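Local atomic coordinates of protein (CD58) (Homo sapiens, PDB entry 1CCZ), a protein that probably serves as a cell-surface adhesion glycoprotein (LFA-3) that binds CD2 on T cells through its N-terminal immunoglobulin domain. Residues A[124-129]-A[146-151]; A[27-32]-A[74-79]. All blocks are in the same frame, centred on the assembly; numbering follows the deposited sequence.

Interaction 1: A[124-129]-A[146-151]; sequences LYQGKE and LRAPFK
Gln-126 crosses the Phe-150 ring obliquely, CG over one face and the amide near the CE1-CZ rim. The two planes are 31° apart, and Gln-126 NE2 comes within 3.3 Å of Phe-150 CZ. CG of Gln-126 stands anti to its own N (chi1 172°), and the extended chain carries the amide there. From there NE2 donates to Ala-148 O at 3.1 Å. This bond is almost straight and lies in the amide plane. NE2 also bonds to Asn-145 O, so two carbonyls fix the amide. Leu-124 CD1 meets Phe-150 CD1 at 4.2 Å, and Tyr-141 and Leu-131 pack on the same ring. This is the tight, buried side.

Tyr-125 and Lys-151 form a hydrogen-bonded antiparallel pair. Tyr-125 N to Lys-151 O and Lys-151 N to Tyr-125 O are both 2.7 Å. On the other face of the sheet Lys-151 bends at its end, with NZ 4.9 Å from the Tyr-125 ring centroid, an off-centre cation-pi contact.

Past the Gln-126/Phe-150 pair, toward Gly-127 and Pro-149, the strands part. A bridging water accepts from Gly-127 N at 2.9 Å and donates to Pro-149 O. With Gly-127 exposed, this end is the loose, solvent side. A type II' turn, Gln-126 to Glu-129, closes the hairpin between strands 121-126 and 129-134. The pairing is that of strands C and F in an immunoglobulin C2-set domain.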
loop_
_atom_site.group_PDB
_atom_site.type_symbol
_atom_site.label_atom_id
_atom_site.label_comp_id
_atom_site.label_asym_id
_atom_site.label_seq_id
_atom_site.Cartn_x
_atom_site.Cartn_y
_atom_site.Cartn_z
ATOM N N LEU A 124 -8.413 -4.084 17.445
ATOM C CA LEU A 124 -9.461 -4.833 18.131
ATOM C C LEU A 124 -10.529 -3.935 18.744
ATOM O O LEU A 124 -10.220 -2.895 19.341
ATOM C CB LEU A 124 -8.845 -5.709 19.213
ATOM C CG LEU A 124 -9.769 -6.693 19.926
ATOM C CD1 LEU A 124 -10.232 -7.776 18.980
ATOM C CD2 LEU A 124 -9.022 -7.297 21.102
ATOM N N TYR A 125 -11.786 -4.347 18.583
ATOM C CA TYR A 125 -12.940 -3.621 19.120
ATOM C C TYR A 125 -13.891 -4.563 19.854
ATOM O O TYR A 125 -13.989 -5.738 19.522
ATOM C CB TYR A 125 -13.721 -2.947 17.994
ATOM C CG TYR A 125 -12.877 -2.111 17.074
ATOM C CD1 TYR A 125 -12.123 -2.702 16.057
ATOM C CD2 TYR A 125 -12.855 -0.720 17.192
ATOM C CE1 TYR A 125 -11.368 -1.922 15.167
ATOM C CE2 TYR A 125 -12.105 0.072 16.317
ATOM C CZ TYR A 125 -11.370 -0.538 15.305
ATOM O OH TYR A 125 -10.660 0.234 14.422
ATOM N N GLN A 126 -14.560 -4.058 20.880
ATOM C CA GLN A 126 -15.557 -4.855 21.597
ATOM C C GLN A 126 -16.668 -3.851 21.773
ATOM O O GLN A 126 -16.501 -2.846 22.466
ATOM C CB GLN A 126 -15.088 -5.349 22.954
ATOM C CG GLN A 126 -16.231 -6.003 23.711
ATOM C CD GLN A 126 -15.758 -6.804 24.883
ATOM O OE1 GLN A 126 -14.878 -6.370 25.621
ATOM N NE2 GLN A 126 -16.331 -7.986 25.074
ATOM N N GLY A 127 -17.797 -4.105 21.126
ATOM C CA GLY A 127 -18.873 -3.146 21.188
ATOM C C GLY A 127 -18.394 -1.986 20.336
ATOM O O GLY A 127 -17.801 -2.185 19.268
ATOM N N LYS A 128 -18.624 -0.771 20.809
ATOM C CA LYS A 128 -18.212 0.414 20.068
ATOM C C LYS A 128 -16.886 0.965 20.625
ATOM O O LYS A 128 -16.565 2.153 20.491
ATOM C CB LYS A 128 -19.330 1.481 20.152
ATOM C CG LYS A 128 -19.369 2.317 21.464
ATOM C CD LYS A 128 -20.699 3.093 21.636
ATOM C CE LYS A 128 -20.564 4.587 21.309
ATOM N NZ LYS A 128 -20.221 5.415 22.504
ATOM N N GLU A 129 -16.098 0.089 21.223
ATOM C CA GLU A 129 -14.861 0.518 21.828
ATOM C C GLU A 129 -13.614 -0.061 21.184
ATOM O O GLU A 129 -13.517 -1.265 21.028
ATOM C CB GLU A 129 -14.902 0.127 23.291
ATOM C CG GLU A 129 -13.732 0.573 24.093
ATOM C CD GLU A 129 -14.070 0.596 25.556
ATOM O OE1 GLU A 129 -15.109 1.211 25.889
ATOM O OE2 GLU A 129 -13.314 -0.002 26.363
ATOM N N LEU A 146 -17.642 -9.905 28.461
ATOM C CA LEU A 146 -18.119 -10.457 27.203
ATOM C C LEU A 146 -19.512 -9.935 26.886
ATOM O O LEU A 146 -20.357 -10.656 26.372
ATOM C CB LEU A 146 -18.112 -11.985 27.269
ATOM C CG LEU A 146 -16.699 -12.571 27.417
ATOM C CD1 LEU A 146 -16.779 -14.071 27.530
ATOM C CD2 LEU A 146 -15.835 -12.182 26.230
ATOM N N ARG A 147 -19.744 -8.667 27.183
ATOM C CA ARG A 147 -21.042 -8.062 26.927
ATOM C C ARG A 147 -21.306 -7.784 25.444
ATOM O O ARG A 147 -22.440 -7.528 25.043
ATOM C CB ARG A 147 -21.172 -6.758 27.716
ATOM C CG ARG A 147 -21.240 -6.938 29.225
ATOM C CD ARG A 147 -21.646 -5.628 29.894
ATOM N NE ARG A 147 -20.606 -4.602 29.787
ATOM C CZ ARG A 147 -19.542 -4.525 30.591
ATOM N NH1 ARG A 147 -19.366 -5.411 31.572
ATOM N NH2 ARG A 147 -18.643 -3.561 30.410
ATOM N N ALA A 148 -20.256 -7.804 24.630
ATOM C CA ALA A 148 -20.416 -7.569 23.201
ATOM C C ALA A 148 -19.416 -8.428 22.438
ATOM O O ALA A 148 -18.424 -8.877 22.995
ATOM C CB ALA A 148 -20.191 -6.108 22.880
ATOM N N PRO A 149 -19.701 -8.716 21.164
ATOM C CA PRO A 149 -18.751 -9.527 20.398
ATOM C C PRO A 149 -17.481 -8.718 20.123
ATOM O O PRO A 149 -17.448 -7.510 20.329
ATOM C CB PRO A 149 -19.503 -9.857 19.107
ATOM C CG PRO A 149 -20.576 -8.839 19.004
ATOM C CD PRO A 149 -20.904 -8.368 20.391
ATOM N N PHE A 150 -16.431 -9.395 19.673
ATOM C CA PHE A 150 -15.178 -8.725 19.354
ATOM C C PHE A 150 -15.045 -8.555 17.849
ATOM O O PHE A 150 -15.455 -9.425 17.079
ATOM C CB PHE A 150 -14.011 -9.551 19.854
ATOM C CG PHE A 150 -13.854 -9.519 21.330
ATOM C CD1 PHE A 150 -13.168 -8.478 21.941
ATOM C CD2 PHE A 150 -14.396 -10.530 22.117
ATOM C CE1 PHE A 150 -13.018 -8.440 23.322
ATOM C CE2 PHE A 150 -14.254 -10.506 23.509
ATOM C CZ PHE A 150 -13.560 -9.455 24.111
ATOM N N LYS A 151 -14.493 -7.428 17.427
ATOM C CA LYS A 151 -14.270 -7.201 16.017
ATOM C C LYS A 151 -12.785 -6.950 15.879
ATOM O O LYS A 151 -12.196 -6.159 16.634
ATOM C CB LYS A 151 -15.022 -5.991 15.506
ATOM C CG LYS A 151 -14.685 -5.629 14.071
ATOM C CD LYS A 151 -15.685 -4.605 13.582
ATOM C CE LYS A 151 -15.339 -4.089 12.202
ATOM N NZ LYS A 151 -14.568 -2.813 12.250
HETATM O O HOH W 1 -18.680 -5.589 18.763
#

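Interaction 2: A[27-32]-A[74-79]; sequences LWKKQK and EYEMES
The backbone N of Gln-31 is gripped by two acceptors of the facing strand. Gln-31 N donates to Glu-74 O at 2.9 Å. A second, weak bond runs from Gln-31 N to Glu-76 OE2 at 3.2 Å. Glu-76 folds back at chi2 (88°), which brings its carboxylate over the end of strand 27-30. Its OE1 lies 3.3 Å from Lys-29 CB.

Four backbone bonds join Leu-27 to Glu-78 and Lys-29 to Glu-76, two for each pair. Between and beyond them, Trp-28 faces Met-77 and Lys-30 faces Tyr-75 as non-hydrogen-bonded pairs.

The inner face carries the rings. Met-77 CB sits 3.4 Å from the centroid of the six-membered ring of Trp-28, only 8° off the normal. CG follows toward Trp-28 CE2, while the sulfur stays oblique to the ring. Lys-30 lies alongside Tyr-75 with its CB and CG over the ring face, and its CE is 3.3 Å from Tyr-75 OH. The lysine then bends at chi4, and NZ pairs with Asp-73 and with Ser-70 O.

On the outer face Lys-29 crosses toward Glu-78. Their salt bridge, Lys-29 NZ to Glu-78 OE2, is weak at 3.3 Å. The CG of Glu-78 packs beside Leu-27 CB.

Tyr-75 OH bonds to Asp-71 O, four residues back, as in the tyrosine corner of immunoglobulin domains. Trp-28 corresponds to their core tryptophan of strand C, and its NE1 bonds to Gly-60 O. Met-77 stands where many such domains have the cysteine of strand F. Val-17, Leu-62 and Ile-64 pack against these inner side chains. Strands 33-39 and 86-93 flank the pair in the sheet.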
loop_
_atom_site.group_PDB
_atom_site.type_symbol
_atom_site.label_atom_id
_atom_site.label_comp_id
_atom_site.label_asym_id
_atom_site.label_seq_id
_atom_site.Cartn_x
_atom_site.Cartn_y
_atom_site.Cartn_z
ATOM N N LEU A 27 11.941 12.436 -18.673
ATOM C CA LEU A 27 12.692 11.241 -18.321
ATOM C C LEU A 27 12.307 10.802 -16.891
ATOM O O LEU A 27 12.227 11.637 -15.973
ATOM C CB LEU A 27 14.195 11.524 -18.382
ATOM C CG LEU A 27 15.141 10.399 -17.958
ATOM C CD1 LEU A 27 14.965 9.195 -18.868
ATOM C CD2 LEU A 27 16.571 10.884 -18.031
ATOM N N TRP A 28 12.048 9.501 -16.720
ATOM C CA TRP A 28 11.695 8.950 -15.422
ATOM C C TRP A 28 12.775 7.979 -15.019
ATOM O O TRP A 28 13.217 7.135 -15.831
ATOM C CB TRP A 28 10.367 8.210 -15.483
ATOM C CG TRP A 28 9.210 9.120 -15.362
ATOM C CD1 TRP A 28 8.494 9.672 -16.385
ATOM C CD2 TRP A 28 8.594 9.573 -14.144
ATOM N NE1 TRP A 28 7.469 10.435 -15.882
ATOM C CE2 TRP A 28 7.505 10.393 -14.512
ATOM C CE3 TRP A 28 8.857 9.362 -12.782
ATOM C CZ2 TRP A 28 6.673 11.007 -13.566
ATOM C CZ3 TRP A 28 8.031 9.975 -11.841
ATOM C CH2 TRP A 28 6.952 10.786 -12.240
ATOM N N LYS A 29 13.211 8.111 -13.765
ATOM C CA LYS A 29 14.240 7.241 -13.226
ATOM C C LYS A 29 13.749 6.594 -11.941
ATOM O O LYS A 29 12.947 7.180 -11.212
ATOM C CB LYS A 29 15.512 8.032 -12.932
ATOM C CG LYS A 29 16.319 8.414 -14.160
ATOM C CD LYS A 29 17.409 9.405 -13.788
ATOM C CE LYS A 29 18.393 9.629 -14.937
ATOM N NZ LYS A 29 19.421 10.662 -14.595
ATOM N N LYS A 30 14.227 5.377 -11.702
ATOM C CA LYS A 30 13.922 4.601 -10.500
ATOM C C LYS A 30 15.294 4.568 -9.850
ATOM O O LYS A 30 16.169 3.796 -10.256
ATOM C CB LYS A 30 13.482 3.191 -10.870
ATOM C CG LYS A 30 13.271 2.247 -9.691
ATOM C CD LYS A 30 12.961 0.850 -10.211
ATOM C CE LYS A 30 12.322 -0.028 -9.158
ATOM N NZ LYS A 30 13.370 -0.608 -8.286
ATOM N N GLN A 31 15.479 5.425 -8.854
ATOM C CA GLN A 31 16.768 5.539 -8.207
ATOM C C GLN A 31 17.588 6.290 -9.256
ATOM O O GLN A 31 17.252 7.414 -9.628
ATOM C CB GLN A 31 17.386 4.156 -7.946
ATOM C CG GLN A 31 17.011 3.526 -6.605
ATOM C CD GLN A 31 17.247 4.453 -5.415
ATOM O OE1 GLN A 31 16.949 5.655 -5.471
ATOM N NE2 GLN A 31 17.783 3.896 -4.327
ATOM N N LYS A 32 18.631 5.661 -9.775
ATOM C CA LYS A 32 19.434 6.345 -10.765
ATOM C C LYS A 32 19.324 5.716 -12.139
ATOM O O LYS A 32 19.982 6.157 -13.072
ATOM C CB LYS A 32 20.899 6.371 -10.319
ATOM C CG LYS A 32 21.199 7.414 -9.255
ATOM C CD LYS A 32 20.985 8.822 -9.788
ATOM C CE LYS A 32 20.729 9.814 -8.649
ATOM N NZ LYS A 32 21.974 10.213 -7.912
ATOM N N GLU A 74 12.261 4.838 -4.974
ATOM C CA GLU A 74 12.063 6.244 -5.211
ATOM C C GLU A 74 12.190 6.437 -6.719
ATOM O O GLU A 74 13.073 5.854 -7.350
ATOM C CB GLU A 74 13.121 7.071 -4.522
ATOM C CG GLU A 74 12.674 8.499 -4.380
ATOM C CD GLU A 74 13.795 9.476 -4.559
ATOM O OE1 GLU A 74 14.944 9.046 -4.792
ATOM O OE2 GLU A 74 13.516 10.687 -4.464
ATOM N N TYR A 75 11.294 7.238 -7.286
ATOM C CA TYR A 75 11.286 7.526 -8.712
ATOM C C TYR A 75 11.369 9.033 -8.845
ATOM O O TYR A 75 10.788 9.777 -8.041
ATOM C CB TYR A 75 10.000 7.033 -9.374
ATOM C CG TYR A 75 9.866 5.530 -9.446
ATOM C CD1 TYR A 75 9.630 4.769 -8.287
ATOM C CD2 TYR A 75 9.964 4.861 -10.670
ATOM C CE1 TYR A 75 9.490 3.374 -8.348
ATOM C CE2 TYR A 75 9.825 3.470 -10.742
ATOM C CZ TYR A 75 9.586 2.738 -9.574
ATOM O OH TYR A 75 9.423 1.378 -9.646
ATOM N N GLU A 76 12.095 9.476 -9.867
ATOM C CA GLU A 76 12.268 10.901 -10.110
ATOM C C GLU A 76 11.971 11.241 -11.577
ATOM O O GLU A 76 12.349 10.508 -12.491
ATOM C CB GLU A 76 13.705 11.308 -9.744
ATOM C CG GLU A 76 14.238 10.646 -8.474
ATOM C CD GLU A 76 14.907 9.290 -8.728
ATOM O OE1 GLU A 76 15.431 9.084 -9.843
ATOM O OE2 GLU A 76 14.916 8.424 -7.814
ATOM N N MET A 77 11.275 12.348 -11.781
ATOM C CA MET A 77 10.932 12.811 -13.113
ATOM C C MET A 77 11.733 14.046 -13.449
ATOM O O MET A 77 11.859 14.939 -12.617
ATOM C CB MET A 77 9.455 13.186 -13.175
ATOM C CG MET A 77 8.950 13.471 -14.577
ATOM S SD MET A 77 8.195 15.106 -14.741
ATOM C CE MET A 77 9.688 16.090 -14.850
ATOM N N GLU A 78 12.290 14.110 -14.649
ATOM C CA GLU A 78 12.994 15.321 -15.031
ATOM C C GLU A 78 12.592 15.709 -16.425
ATOM O O GLU A 78 12.322 14.841 -17.269
ATOM C CB GLU A 78 14.504 15.165 -14.954
ATOM C CG GLU A 78 15.047 13.908 -15.502
ATOM C CD GLU A 78 16.555 13.927 -15.470
ATOM O OE1 GLU A 78 17.133 14.766 -16.186
ATOM O OE2 GLU A 78 17.170 13.124 -14.733
ATOM N N SER A 79 12.527 17.018 -16.643
ATOM C CA SER A 79 12.157 17.594 -17.930
ATOM C C SER A 79 13.015 18.849 -18.079
ATOM O O SER A 79 13.224 19.560 -17.100
ATOM C CB SER A 79 10.682 17.956 -17.929
ATOM O OG SER A 79 10.231 18.168 -19.252
#

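Interaction 2 comes first along the chain and closes before interaction 1 opens. Their centres are 47 Å apart, the nearest atoms about 30 Å, and they lie on opposite sides of the chain's centre. They share no sheet. Interaction 2 joins the central strands 26-30 and 73-78 of the six-stranded N-terminal sheet. Interaction 1 joins strands 121-126 and 150-156 of the four-stranded sheet in the C2-set domain. By strand order, each corresponds to the C-F pairing of its own immunoglobulin domain, repeated along an elongated molecule. The charged outer face of interaction 2 belongs to the sheet that probably meets CD2, whereas interaction 1 lies far from it.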